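Local coordinates for metal-dependent phosphohydrolase, HDOD domain-containing (Geobacter sulfurreducens, PDB 3HC1), which is of unknown function but binds two iron(III) ions in an HD-type site, and is probably a metal-dependent phosphohydrolase of the HDOD family, at residues D48-L53 and D92-A97. Sequence-based numbering, arbitrary orientation.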
loop_
_atom_site.group_PDB
_atom_site.type_symbol
_atom_site.label_atom_id
_atom_site.label_comp_id
_atom_site.label_asym_id
_atom_site.label_seq_id
_atom_site.Cartn_x
_atom_site.Cartn_y
_atom_site.Cartn_z
ATOM N N ASP A 48 10.346 22.222 -8.607
ATOM C CA ASP A 48 11.637 22.049 -9.257
ATOM C C ASP A 48 12.673 21.457 -8.340
ATOM O O ASP A 48 13.584 20.795 -8.814
ATOM C CB ASP A 48 12.130 23.372 -9.838
ATOM C CG ASP A 48 11.249 23.853 -10.956
ATOM O OD1 ASP A 48 10.904 23.022 -11.827
ATOM O OD2 ASP A 48 10.880 25.042 -10.947
ATOM N N GLU A 49 12.528 21.660 -7.035
ATOM C CA GLU A 49 13.408 20.978 -6.075
ATOM C C GLU A 49 13.158 19.498 -6.115
ATOM O O GLU A 49 14.110 18.714 -6.158
ATOM C CB GLU A 49 13.214 21.503 -4.664
ATOM C CG GLU A 49 13.684 22.937 -4.535
ATOM C CD GLU A 49 13.258 23.569 -3.247
ATOM O OE1 GLU A 49 12.822 22.821 -2.333
ATOM O OE2 GLU A 49 13.361 24.812 -3.156
ATOM N N VAL A 50 11.881 19.120 -6.133
ATOM C CA VAL A 50 11.498 17.698 -6.234
ATOM C C VAL A 50 12.008 17.104 -7.573
ATOM O O VAL A 50 12.676 16.048 -7.603
ATOM C CB VAL A 50 9.967 17.522 -6.098
ATOM C CG1 VAL A 50 9.576 16.056 -6.159
ATOM C CG2 VAL A 50 9.476 18.165 -4.806
ATOM N N ALA A 51 11.698 17.813 -8.664
ATOM C CA ALA A 51 12.147 17.472 -10.010
ATOM C C ALA A 51 13.654 17.286 -10.061
ATOM O O ALA A 51 14.167 16.349 -10.686
ATOM C CB ALA A 51 11.738 18.582 -11.002
ATOM N N ASP A 52 14.360 18.189 -9.395
ATOM C CA ASP A 52 15.816 18.153 -9.384
ATOM C C ASP A 52 16.405 16.907 -8.741
ATOM O O ASP A 52 17.497 16.494 -9.136
ATOM C CB ASP A 52 16.376 19.411 -8.740
ATOM C CG ASP A 52 16.383 20.587 -9.698
ATOM O OD1 ASP A 52 15.941 20.423 -10.859
ATOM O OD2 ASP A 52 16.815 21.675 -9.279
ATOM N N LEU A 53 15.680 16.291 -7.802
ATOM C CA LEU A 53 16.111 15.024 -7.188
ATOM C C LEU A 53 16.288 13.908 -8.217
ATOM O O LEU A 53 17.125 13.043 -8.021
ATOM C CB LEU A 53 15.146 14.560 -6.095
ATOM C CG LEU A 53 14.894 15.492 -4.906
ATOM C CD1 LEU A 53 13.855 14.911 -3.986
ATOM C CD2 LEU A 53 16.164 15.780 -4.138
ATOM N N ASP A 92 1.808 17.218 -5.964
ATOM C CA ASP A 92 1.347 15.986 -5.311
ATOM C C ASP A 92 1.443 14.728 -6.190
ATOM O O ASP A 92 2.007 13.701 -5.754
ATOM C CB ASP A 92 -0.069 16.166 -4.746
ATOM C CG ASP A 92 -0.128 17.190 -3.632
ATOM O OD1 ASP A 92 0.933 17.668 -3.169
ATOM O OD2 ASP A 92 -1.250 17.529 -3.223
ATOM N N LEU A 93 0.914 14.782 -7.412
ATOM C CA LEU A 93 1.027 13.637 -8.309
ATOM C C LEU A 93 2.500 13.345 -8.678
ATOM O O LEU A 93 2.875 12.178 -8.886
ATOM C CB LEU A 93 0.145 13.783 -9.539
ATOM C CG LEU A 93 -1.373 13.708 -9.294
ATOM C CD1 LEU A 93 -2.192 14.174 -10.515
ATOM C CD2 LEU A 93 -1.794 12.312 -8.874
ATOM N N LEU A 94 3.348 14.376 -8.741
ATOM C CA LEU A 94 4.766 14.105 -8.976
ATOM C C LEU A 94 5.433 13.337 -7.789
ATOM O O LEU A 94 6.159 12.382 -8.036
ATOM C CB LEU A 94 5.555 15.358 -9.314
ATOM C CG LEU A 94 7.033 15.184 -9.723
ATOM C CD1 LEU A 94 7.154 14.378 -10.985
ATOM C CD2 LEU A 94 7.700 16.556 -9.877
ATOM N N ARG A 95 5.220 13.791 -6.556
ATOM C CA ARG A 95 5.669 13.075 -5.338
ATOM C C ARG A 95 5.163 11.630 -5.378
ATOM O O ARG A 95 5.893 10.693 -5.089
ATOM C CB ARG A 95 5.151 13.741 -4.056
ATOM C CG ARG A 95 5.850 15.066 -3.573
ATOM C CD ARG A 95 4.875 15.832 -2.625
ATOM N NE ARG A 95 5.539 16.805 -1.777
ATOM C CZ ARG A 95 4.937 17.791 -1.102
ATOM N NH1 ARG A 95 3.616 17.975 -1.143
ATOM N NH2 ARG A 95 5.675 18.630 -0.381
ATOM N N GLU A 96 3.895 11.466 -5.735
ATOM C CA GLU A 96 3.276 10.156 -5.826
ATOM C C GLU A 96 3.929 9.284 -6.857
ATOM O O GLU A 96 4.184 8.129 -6.608
ATOM C CB GLU A 96 1.804 10.288 -6.208
ATOM C CG GLU A 96 1.044 9.009 -6.090
ATOM C CD GLU A 96 -0.440 9.188 -6.315
ATOM O OE1 GLU A 96 -1.093 9.884 -5.496
ATOM O OE2 GLU A 96 -0.958 8.608 -7.298
ATOM N N ALA A 97 4.165 9.831 -8.041
ATOM C CA ALA A 97 4.773 9.066 -9.139
ATOM C C ALA A 97 6.228 8.679 -8.794
ATOM O O ALA A 97 6.671 7.547 -9.060
ATOM C CB ALA A 97 4.713 9.856 -10.446
#
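Val50 and Leu94 meet through one methyl each, CG1 of the valine lying 4.2 Å from CD2 of the leucine. The two side chains come from facing helices, 47-54 and 82-108, and run alongside in opposite senses, touching through these two methyls. Leu94 reaches across fully stretched: CG stands anti to the backbone N (chi1 -174°), and CD2 continues the line anti to CA, extending the leucine toward the valine. Val50 likewise puts CG1 anti to its own N (chi1 -178°); this is the branch that meets Leu94 CD2 and also lies nearest the aliphatic part of Arg95. Leu94 CD2 also comes 4.4 Å from the backbone N of the residue following the valine, Ala51; Ala51 CB is looser, at 4.7 Å from the same CD2. Beside this, the aliphatic start of Arg95 flanks the valine, its CG 4.6 Å from Val50 CG1. Val50 and Arg95 have the nearest CA atoms of the two segments, 7.5 Å apart. The guanidinium group is carried away from the apolar patch: NH1 forms a salt bridge with Asp92 OD1 one turn earlier on the same helix, its hydrogen bond weak and bent, and NH2 donates to the carbonyl of Asp42. Val86, Leu91 and Ile98 of helix 82-108, with Val64 of helix 58-69, enlarge the apolar layer around Val50, Ala51 and Leu94. The contact thus seats a short helix on the long helix 82-108 within the all-helical HDOD region, away from the iron site. No hydrogen bond or salt bridge joins the two segments; across this sparse interface of 132 Å² they are held by non-directional van der Waals contact between buried aliphatic groups.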